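Local coordinates for extracellular solute-binding protein, family 1 (Bifidobacterium longum subsp. infantis, PDB 6FTH) that probably binds human milk oligosaccharides outside the cell and hands them to an ABC transporter for uptake, at residues Trp173-Lys184 and Tyr257-Leu266; Asn383-Asp391 and Pro414-Val423. All coordinates share one frame; numbering follows the deposited sequence.

Interaction 1 of 2, residues Trp173-Lys184 and Tyr257-Leu266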
loop_
_atom_site.group_PDB
_atom_site.type_symbol
_atom_site.label_atom_id
_atom_site.label_comp_id
_atom_site.label_asym_id
_atom_site.label_seq_id
_atom_site.Cartn_x
_atom_site.Cartn_y
_atom_site.Cartn_z
ATOM N N TRP A 173 25.512 -4.039 -4.642
ATOM C CA TRP A 173 25.337 -5.276 -3.880
ATOM C C TRP A 173 26.625 -5.714 -3.178
ATOM O O TRP A 173 26.574 -6.219 -2.045
ATOM C CB TRP A 173 24.811 -6.406 -4.763
ATOM C CG TRP A 173 23.333 -6.323 -5.068
ATOM C CD1 TRP A 173 22.450 -5.355 -4.677
ATOM C CD2 TRP A 173 22.577 -7.268 -5.832
ATOM N NE1 TRP A 173 21.191 -5.630 -5.167
ATOM C CE2 TRP A 173 21.240 -6.812 -5.860
ATOM C CE3 TRP A 173 22.900 -8.455 -6.483
ATOM C CZ2 TRP A 173 20.227 -7.503 -6.536
ATOM C CZ3 TRP A 173 21.898 -9.146 -7.138
ATOM C CH2 TRP A 173 20.587 -8.664 -7.174
ATOM N N ASP A 174 27.785 -5.535 -3.820
ATOM C CA ASP A 174 29.047 -5.918 -3.164
ATOM C C ASP A 174 29.320 -5.052 -1.939
ATOM O O ASP A 174 29.752 -5.555 -0.893
ATOM C CB ASP A 174 30.219 -5.789 -4.133
ATOM C CG ASP A 174 30.338 -6.965 -5.108
ATOM O OD1 ASP A 174 29.594 -7.958 -4.980
ATOM O OD2 ASP A 174 31.211 -6.882 -6.004
ATOM N N GLU A 175 29.123 -3.733 -2.066
ATOM C CA GLU A 175 29.310 -2.835 -0.929
ATOM C C GLU A 175 28.318 -3.155 0.177
ATOM O O GLU A 175 28.665 -3.106 1.367
ATOM C CB GLU A 175 29.147 -1.379 -1.380
ATOM C CG GLU A 175 30.323 -0.866 -2.192
ATOM C CD GLU A 175 30.127 0.532 -2.746
ATOM O OE1 GLU A 175 29.100 1.176 -2.445
ATOM O OE2 GLU A 175 31.027 1.001 -3.470
ATOM N N LEU A 176 27.079 -3.519 -0.188
ATOM C CA LEU A 176 26.112 -3.905 0.835
ATOM C C LEU A 176 26.566 -5.157 1.581
ATOM O O LEU A 176 26.472 -5.218 2.816
ATOM C CB LEU A 176 24.717 -4.076 0.242
ATOM C CG LEU A 176 23.635 -4.606 1.173
ATOM C CD1 LEU A 176 23.401 -3.684 2.363
ATOM C CD2 LEU A 176 22.355 -4.815 0.367
ATOM N N GLU A 177 27.047 -6.168 0.852
ATOM C CA GLU A 177 27.524 -7.376 1.506
ATOM C C GLU A 177 28.660 -7.048 2.471
ATOM O O GLU A 177 28.689 -7.548 3.612
ATOM C CB GLU A 177 27.957 -8.403 0.453
ATOM C CG GLU A 177 28.374 -9.705 1.060
ATOM C CD GLU A 177 28.861 -10.717 0.042
ATOM O OE1 GLU A 177 29.004 -10.379 -1.156
ATOM O OE2 GLU A 177 29.092 -11.870 0.455
ATOM N N ASN A 178 29.579 -6.177 2.057
ATOM C CA ASN A 178 30.700 -5.823 2.930
ATOM C C ASN A 178 30.215 -5.145 4.203
ATOM O O ASN A 178 30.695 -5.455 5.306
ATOM C CB ASN A 178 31.675 -4.930 2.174
ATOM C CG ASN A 178 32.861 -4.511 3.018
ATOM O OD1 ASN A 178 33.696 -5.345 3.394
ATOM N ND2 ASN A 178 32.956 -3.211 3.309
ATOM N N VAL A 179 29.263 -4.213 4.077
ATOM C CA VAL A 179 28.687 -3.560 5.251
ATOM C C VAL A 179 28.039 -4.577 6.181
ATOM O O VAL A 179 28.194 -4.516 7.415
ATOM C CB VAL A 179 27.668 -2.491 4.800
ATOM C CG1 VAL A 179 26.780 -2.072 5.948
ATOM C CG2 VAL A 179 28.384 -1.310 4.166
ATOM N N LEU A 180 27.288 -5.526 5.617
ATOM C CA LEU A 180 26.587 -6.484 6.452
ATOM C C LEU A 180 27.564 -7.383 7.199
ATOM O O LEU A 180 27.315 -7.731 8.353
ATOM C CB LEU A 180 25.637 -7.319 5.598
ATOM C CG LEU A 180 24.470 -6.556 4.938
ATOM C CD1 LEU A 180 23.674 -7.510 4.122
ATOM C CD2 LEU A 180 23.587 -5.882 5.967
ATOM N N LYS A 181 28.675 -7.777 6.554
ATOM C CA LYS A 181 29.695 -8.565 7.249
ATOM C C LYS A 181 30.274 -7.796 8.425
ATOM O O LYS A 181 30.538 -8.373 9.488
ATOM C CB LYS A 181 30.808 -8.968 6.284
ATOM C CG LYS A 181 30.370 -10.010 5.245
ATOM C CD LYS A 181 31.431 -10.363 4.221
ATOM C CE LYS A 181 30.918 -11.459 3.268
ATOM N NZ LYS A 181 31.869 -11.692 2.117
ATOM N N ALA A 182 30.509 -6.501 8.246
ATOM C CA ALA A 182 31.000 -5.672 9.339
ATOM C C ALA A 182 29.990 -5.595 10.469
ATOM O O ALA A 182 30.350 -5.702 11.652
ATOM C CB ALA A 182 31.309 -4.280 8.803
ATOM N N PHE A 183 28.711 -5.420 10.137
ATOM C CA PHE A 183 27.668 -5.431 11.156
ATOM C C PHE A 183 27.671 -6.748 11.907
ATOM O O PHE A 183 27.454 -6.782 13.128
ATOM C CB PHE A 183 26.285 -5.220 10.517
ATOM C CG PHE A 183 26.015 -3.812 9.999
ATOM C CD1 PHE A 183 26.881 -2.745 10.210
ATOM C CD2 PHE A 183 24.845 -3.575 9.302
ATOM C CE1 PHE A 183 26.559 -1.472 9.727
ATOM C CE2 PHE A 183 24.520 -2.333 8.826
ATOM C CZ PHE A 183 25.373 -1.275 9.026
ATOM N N LYS A 184 27.918 -7.850 11.196
ATOM C CA LYS A 184 27.837 -9.153 11.828
ATOM C C LYS A 184 28.953 -9.330 12.845
ATOM O O LYS A 184 28.715 -9.860 13.933
ATOM C CB LYS A 184 27.878 -10.258 10.773
ATOM C CG LYS A 184 27.701 -11.651 11.379
ATOM C CD LYS A 184 27.727 -12.759 10.372
ATOM C CE LYS A 184 27.408 -14.130 11.027
ATOM N NZ LYS A 184 26.096 -14.197 11.785
ATOM N N TYR A 257 21.587 -13.719 -4.660
ATOM C CA TYR A 257 22.215 -12.782 -3.729
ATOM C C TYR A 257 21.730 -13.038 -2.319
ATOM O O TYR A 257 22.538 -13.118 -1.380
ATOM C CB TYR A 257 21.936 -11.341 -4.167
ATOM C CG TYR A 257 22.573 -10.267 -3.306
ATOM C CD1 TYR A 257 23.948 -10.113 -3.260
ATOM C CD2 TYR A 257 21.795 -9.395 -2.584
ATOM C CE1 TYR A 257 24.526 -9.128 -2.485
ATOM C CE2 TYR A 257 22.363 -8.405 -1.819
ATOM C CZ TYR A 257 23.720 -8.269 -1.792
ATOM O OH TYR A 257 24.281 -7.277 -1.018
ATOM N N TYR A 258 20.406 -13.168 -2.147
ATOM C CA TYR A 258 19.870 -13.472 -0.819
ATOM C C TYR A 258 20.417 -14.788 -0.300
ATOM O O TYR A 258 20.722 -14.908 0.891
ATOM C CB TYR A 258 18.351 -13.499 -0.807
ATOM C CG TYR A 258 17.725 -12.125 -0.607
ATOM C CD1 TYR A 258 18.074 -11.323 0.483
ATOM C CD2 TYR A 258 16.797 -11.620 -1.512
ATOM C CE1 TYR A 258 17.488 -10.072 0.672
ATOM C CE2 TYR A 258 16.224 -10.379 -1.330
ATOM C CZ TYR A 258 16.571 -9.605 -0.244
ATOM O OH TYR A 258 15.990 -8.384 -0.046
ATOM N N HIS A 259 20.560 -15.791 -1.168
ATOM C CA HIS A 259 21.092 -17.055 -0.655
ATOM C C HIS A 259 22.535 -16.892 -0.189
ATOM O O HIS A 259 22.930 -17.473 0.829
ATOM C CB HIS A 259 20.985 -18.178 -1.678
ATOM C CG HIS A 259 21.568 -19.463 -1.182
ATOM N ND1 HIS A 259 21.115 -20.080 -0.039
ATOM C CD2 HIS A 259 22.610 -20.204 -1.625
ATOM C CE1 HIS A 259 21.836 -21.167 0.185
ATOM N NE2 HIS A 259 22.750 -21.261 -0.762
ATOM N N LYS A 260 23.322 -16.091 -0.899
ATOM C CA LYS A 260 24.679 -15.820 -0.463
ATOM C C LYS A 260 24.666 -15.175 0.914
ATOM O O LYS A 260 25.349 -15.633 1.837
ATOM C CB LYS A 260 25.387 -14.926 -1.483
ATOM C CG LYS A 260 26.870 -14.688 -1.149
ATOM C CD LYS A 260 27.550 -13.736 -2.127
ATOM C CE LYS A 260 29.077 -13.757 -1.917
ATOM N NZ LYS A 260 29.782 -12.653 -2.627
ATOM N N LEU A 261 23.853 -14.135 1.082
ATOM C CA LEU A 261 23.758 -13.457 2.369
ATOM C C LEU A 261 23.320 -14.415 3.470
ATOM O O LEU A 261 23.898 -14.422 4.567
ATOM C CB LEU A 261 22.772 -12.300 2.276
ATOM C CG LEU A 261 23.111 -11.147 1.320
ATOM C CD1 LEU A 261 22.159 -9.944 1.532
ATOM C CD2 LEU A 261 24.539 -10.690 1.402
ATOM N N ILE A 262 22.264 -15.193 3.212
ATOM C CA ILE A 262 21.760 -16.149 4.197
ATOM C C ILE A 262 22.834 -17.166 4.555
ATOM O O ILE A 262 23.049 -17.476 5.736
ATOM C CB ILE A 262 20.467 -16.815 3.679
ATOM C CG1 ILE A 262 19.314 -15.819 3.695
ATOM C CG2 ILE A 262 20.079 -18.031 4.544
ATOM C CD1 ILE A 262 18.119 -16.243 2.855
ATOM N N SER A 263 23.538 -17.683 3.551
ATOM C CA SER A 263 24.559 -18.698 3.788
ATOM C C SER A 263 25.728 -18.149 4.602
ATOM O O SER A 263 26.431 -18.919 5.269
ATOM C CB SER A 263 25.040 -19.260 2.445
ATOM O OG SER A 263 25.946 -18.388 1.796
ATOM N N GLU A 264 25.925 -16.831 4.580
ATOM C CA GLU A 264 26.961 -16.151 5.337
ATOM C C GLU A 264 26.483 -15.683 6.705
ATOM O O GLU A 264 27.237 -15.002 7.407
ATOM C CB GLU A 264 27.515 -14.976 4.510
ATOM C CG GLU A 264 28.270 -15.442 3.264
ATOM C CD GLU A 264 28.799 -14.328 2.391
ATOM O OE1 GLU A 264 28.138 -13.272 2.230
ATOM O OE2 GLU A 264 29.889 -14.510 1.828
ATOM N N GLY A 265 25.266 -16.038 7.115
ATOM C CA GLY A 265 24.770 -15.613 8.400
ATOM C C GLY A 265 24.429 -14.148 8.481
ATOM O O GLY A 265 24.405 -13.584 9.584
ATOM N N LEU A 266 24.160 -13.497 7.345
ATOM C CA LEU A 266 23.864 -12.070 7.345
ATOM C C LEU A 266 22.376 -11.759 7.405
ATOM O O LEU A 266 22.007 -10.595 7.616
ATOM C CB LEU A 266 24.495 -11.422 6.126
ATOM C CG LEU A 266 25.994 -11.717 5.950
ATOM C CD1 LEU A 266 26.559 -11.188 4.654
ATOM C CD2 LEU A 266 26.811 -11.154 7.119
#
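L180 meets L261 of the neighbouring helix and L266 of the turn just beyond its end; the two helices run nearly parallel, crossing at -18° with their axes 11.5 Å apart, a side-by-side helix pair on one lobe of a periplasmic-binding-protein-like fold. L180 CD1 comes to 3.9 Å from L261 CD1, the two side chains crossing at about a right angle, while L266 CD1 approaches L180 CB and K181 CG. Toward the start of the pair, W173 and Y257 form a face-to-face stack: the five-membered ring of W173 and the Y257 ring have centroids 4.2 Å apart and planes 15° apart. Two CH-pi contacts accompany the stack, W173 CB lying over the phenol ring and Y257 CB over the six-membered ring of W173. Y257 CG stands anti to the backbone N (chi1 -178°), which carries the ring across to the first turn of the other helix; there Y257 OH donates to W173 O at 2.7 Å. That carbonyl also accepts from E177 N, and W173 NE1 is turned to S219. Farther out, E177 reaches over extended to join K181, K260 and E264 in a salt-bridge network. K260 NZ bonds E177 OE1 at 2.8 Å on its syn lone pair, whereas K181 NZ makes weak bonds to E177 OE2 and E264 OE2. E177 OE2 and E264 OE1 are only 2.5 Å apart, a distance that suggests one of the acids holds a proton. A Schellman motif with G265 at C-prime ends the second helix, and K184, bent at chi4, brings NZ to 2.8 Å from G265 O.

Interaction 2 of 2, residues Asn383-Asp391 and Pro414-Val423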
loop_
_atom_site.group_PDB
_atom_site.type_symbol
_atom_site.label_atom_id
_atom_site.label_comp_id
_atom_site.label_asym_id
_atom_site.label_seq_id
_atom_site.Cartn_x
_atom_site.Cartn_y
_atom_site.Cartn_z
ATOM N N ASN A 383 -8.059 29.544 6.567
ATOM C CA ASN A 383 -7.181 29.559 5.393
ATOM C C ASN A 383 -6.701 28.160 4.993
ATOM O O ASN A 383 -5.596 27.977 4.474
ATOM C CB ASN A 383 -6.045 30.561 5.560
ATOM C CG ASN A 383 -6.533 32.004 5.361
ATOM O OD1 ASN A 383 -7.741 32.273 5.360
ATOM N ND2 ASN A 383 -5.610 32.918 5.191
ATOM N N ARG A 384 -7.592 27.186 5.167
ATOM C CA ARG A 384 -7.347 25.791 4.771
ATOM C C ARG A 384 -6.181 25.171 5.533
ATOM O O ARG A 384 -5.572 24.208 5.062
ATOM C CB ARG A 384 -7.147 25.642 3.254
ATOM C CG ARG A 384 -8.196 26.384 2.443
ATOM C CD ARG A 384 -8.146 26.036 0.966
ATOM N NE ARG A 384 -8.807 24.758 0.714
ATOM C CZ ARG A 384 -8.746 24.105 -0.434
ATOM N NH1 ARG A 384 -8.043 24.603 -1.443
ATOM N NH2 ARG A 384 -9.383 22.951 -0.579
ATOM N N HIS A 385 -5.889 25.689 6.721
ATOM C CA HIS A 385 -4.838 25.168 7.590
ATOM C C HIS A 385 -5.474 24.526 8.818
ATOM O O HIS A 385 -6.444 25.053 9.389
ATOM C CB HIS A 385 -3.876 26.282 8.030
ATOM C CG HIS A 385 -2.668 25.772 8.753
ATOM N ND1 HIS A 385 -2.707 25.374 10.073
ATOM C CD2 HIS A 385 -1.402 25.550 8.333
ATOM C CE1 HIS A 385 -1.512 24.942 10.435
ATOM N NE2 HIS A 385 -0.699 25.037 9.397
ATOM N N TYR A 386 -4.940 23.367 9.204
ATOM C CA TYR A 386 -5.454 22.591 10.324
ATOM C C TYR A 386 -4.279 22.161 11.179
ATOM O O TYR A 386 -3.213 21.847 10.651
ATOM C CB TYR A 386 -6.230 21.365 9.832
ATOM C CG TYR A 386 -7.390 21.766 8.973
ATOM C CD1 TYR A 386 -8.625 22.077 9.529
ATOM C CD2 TYR A 386 -7.227 21.920 7.603
ATOM C CE1 TYR A 386 -9.671 22.483 8.748
ATOM C CE2 TYR A 386 -8.281 22.317 6.796
ATOM C CZ TYR A 386 -9.508 22.608 7.381
ATOM O OH TYR A 386 -10.582 23.021 6.630
ATOM N N THR A 387 -4.480 22.127 12.497
ATOM C CA THR A 387 -3.449 21.706 13.441
ATOM C C THR A 387 -3.953 20.558 14.302
ATOM O O THR A 387 -5.011 20.654 14.931
ATOM C CB THR A 387 -3.008 22.864 14.336
ATOM O OG1 THR A 387 -2.509 23.928 13.513
ATOM C CG2 THR A 387 -1.931 22.405 15.304
ATOM N N VAL A 388 -3.182 19.488 14.324
ATOM C CA VAL A 388 -3.470 18.309 15.128
ATOM C C VAL A 388 -2.755 18.423 16.473
ATOM O O VAL A 388 -1.570 18.779 16.545
ATOM C CB VAL A 388 -3.022 17.038 14.391
ATOM C CG1 VAL A 388 -3.275 15.776 15.256
ATOM C CG2 VAL A 388 -3.724 16.914 13.058
ATOM N N ASP A 389 -3.475 18.097 17.544
ATOM C CA ASP A 389 -2.863 17.913 18.858
ATOM C C ASP A 389 -2.230 16.527 18.836
ATOM O O ASP A 389 -2.917 15.513 18.975
ATOM C CB ASP A 389 -3.938 18.024 19.931
ATOM C CG ASP A 389 -3.380 17.969 21.338
ATOM O OD1 ASP A 389 -2.350 17.307 21.553
ATOM O OD2 ASP A 389 -4.001 18.584 22.238
ATOM N N GLU A 390 -0.919 16.482 18.614
ATOM C CA GLU A 390 -0.237 15.224 18.325
ATOM C C GLU A 390 -0.315 14.247 19.487
ATOM O O GLU A 390 -0.565 13.050 19.281
ATOM C CB GLU A 390 1.217 15.503 17.957
ATOM C CG GLU A 390 1.362 16.292 16.664
ATOM C CD GLU A 390 2.750 16.803 16.433
ATOM O OE1 GLU A 390 3.714 16.159 16.897
ATOM O OE2 GLU A 390 2.860 17.860 15.771
ATOM N N ASP A 391 -0.092 14.725 20.718
ATOM C CA ASP A 391 -0.124 13.813 21.855
ATOM C C ASP A 391 -1.526 13.288 22.099
ATOM O O ASP A 391 -1.706 12.125 22.483
ATOM C CB ASP A 391 0.398 14.515 23.105
ATOM C CG ASP A 391 1.873 14.806 23.030
ATOM O OD1 ASP A 391 2.569 14.178 22.191
ATOM O OD2 ASP A 391 2.344 15.655 23.819
ATOM N N PRO A 414 -7.486 17.985 -0.348
ATOM C CA PRO A 414 -6.970 18.753 -1.493
ATOM C C PRO A 414 -5.563 19.270 -1.228
ATOM O O PRO A 414 -5.170 19.529 -0.087
ATOM C CB PRO A 414 -7.961 19.920 -1.613
ATOM C CG PRO A 414 -9.213 19.466 -0.895
ATOM C CD PRO A 414 -8.685 18.619 0.238
ATOM N N ASP A 415 -4.801 19.466 -2.315
ATOM C CA ASP A 415 -3.435 19.979 -2.179
ATOM C C ASP A 415 -3.383 21.385 -1.558
ATOM O O ASP A 415 -2.360 21.756 -0.947
ATOM C CB ASP A 415 -2.753 20.008 -3.535
ATOM C CG ASP A 415 -2.337 18.649 -4.041
ATOM O OD1 ASP A 415 -2.624 17.595 -3.397
ATOM O OD2 ASP A 415 -1.713 18.617 -5.135
ATOM N N GLY A 416 -4.462 22.168 -1.689
ATOM C CA GLY A 416 -4.518 23.491 -1.067
ATOM C C GLY A 416 -4.679 23.485 0.451
ATOM O O GLY A 416 -4.551 24.548 1.073
ATOM N N VAL A 417 -4.923 22.329 1.050
ATOM C CA VAL A 417 -5.041 22.182 2.495
ATOM C C VAL A 417 -3.672 21.872 3.068
ATOM O O VAL A 417 -2.925 21.059 2.512
ATOM C CB VAL A 417 -6.025 21.039 2.815
ATOM C CG1 VAL A 417 -5.909 20.574 4.296
ATOM C CG2 VAL A 417 -7.433 21.480 2.481
ATOM N N THR A 418 -3.338 22.525 4.181
ATOM C CA THR A 418 -2.121 22.257 4.935
ATOM C C THR A 418 -2.511 21.709 6.297
ATOM O O THR A 418 -3.404 22.257 6.955
ATOM C CB THR A 418 -1.295 23.524 5.117
ATOM O OG1 THR A 418 -0.834 23.951 3.825
ATOM C CG2 THR A 418 -0.091 23.247 6.022
ATOM N N ILE A 419 -1.850 20.631 6.699
ATOM C CA ILE A 419 -2.073 20.016 8.000
ATOM C C ILE A 419 -0.760 20.050 8.741
ATOM O O ILE A 419 0.261 19.572 8.233
ATOM C CB ILE A 419 -2.558 18.568 7.872
ATOM C CG1 ILE A 419 -3.888 18.523 7.107
ATOM C CG2 ILE A 419 -2.696 17.935 9.273
ATOM C CD1 ILE A 419 -4.334 17.117 6.689
ATOM N N LYS A 420 -0.791 20.609 9.941
ATOM C CA LYS A 420 0.325 20.541 10.854
ATOM C C LYS A 420 0.018 19.469 11.890
ATOM O O LYS A 420 -1.065 19.471 12.485
ATOM C CB LYS A 420 0.525 21.891 11.527
ATOM C CG LYS A 420 1.562 21.885 12.613
ATOM C CD LYS A 420 1.640 23.299 13.179
ATOM C CE LYS A 420 2.495 23.462 14.394
ATOM N NZ LYS A 420 2.346 24.912 14.802
ATOM N N GLY A 421 0.938 18.536 12.060
ATOM C CA GLY A 421 0.809 17.524 13.082
ATOM C C GLY A 421 0.244 16.189 12.655
ATOM O O GLY A 421 -0.175 15.412 13.522
ATOM N N ASP A 422 0.176 15.903 11.357
ATOM C CA ASP A 422 -0.098 14.548 10.873
ATOM C C ASP A 422 1.261 13.885 10.852
ATOM O O ASP A 422 1.992 13.927 9.856
ATOM C CB ASP A 422 -0.732 14.530 9.490
ATOM C CG ASP A 422 -0.832 13.142 8.930
ATOM O OD1 ASP A 422 -0.549 12.163 9.660
ATOM O OD2 ASP A 422 -1.247 13.013 7.750
ATOM N N VAL A 423 1.636 13.313 11.987
ATOM C CA VAL A 423 3.004 12.827 12.167
ATOM C C VAL A 423 3.305 11.668 11.218
ATOM O O VAL A 423 4.437 11.536 10.714
ATOM C CB VAL A 423 3.194 12.444 13.646
ATOM C CG1 VAL A 423 4.482 11.720 13.881
ATOM C CG2 VAL A 423 3.125 13.713 14.515
HETATM O O HOH W 1 -0.919 25.874 14.639
#
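The R384 guanidinium has the peptide of G416 and V417 over one face, G416 C lying 3.9 Å above its plane, and its NH2 approaches P414 CG at 3.5 Å. A bend at chi3 (79°) folds the arginine back over the type I turn P414-V417, while NE pairs with E363. With an alanine in place of R384, the G416-V417 peptide would probably lose the group lying over it, and E363 its cationic mate. The H385 ring carries T418 O over one face and, in plane at its edge, T387 OG1; its CD2 lies 3.5 Å from T418 CG2. D381 holds both H385 ND1 and T387 OG1. Y386 turns its edge to V417 CG1, with CD2 at 3.8 Å, and sends its hydroxyl to E363. Between these rings, on opposite faces of the sheet, strands 385-388 and 418-420 pair in parallel through four backbone bonds, K420 N to Y386 O almost straight at 174°. A water donates to T387 OG1 at 2.8 Å and accepts a weak bond from K420 NZ alongside. Helix 390-398 connects the strands as a beta-alpha-beta unit; strand 378-382 flanks 385-388 antiparallel, and L371 of helix 363-371 packs against V388 and I419.

Two ways of joining distant chain segments appear here in one protein. Interaction 1 joins helices through side chains, with an aromatic stack, leucine contacts and a salt-bridge network, whereas interaction 2 joins strands through backbone bonds and uses side chains mainly at its faces and ends. In both, a glycine of positive phi follows the paired element: G265 beyond helix 249-263, G421 beyond strand 418-420. The contacts follow in series along the chain and do not touch; their centres are 42 Å apart and their nearest atoms about 24 Å. They lie about 28 and 22 Å, centre to centre, from the middle of the chain.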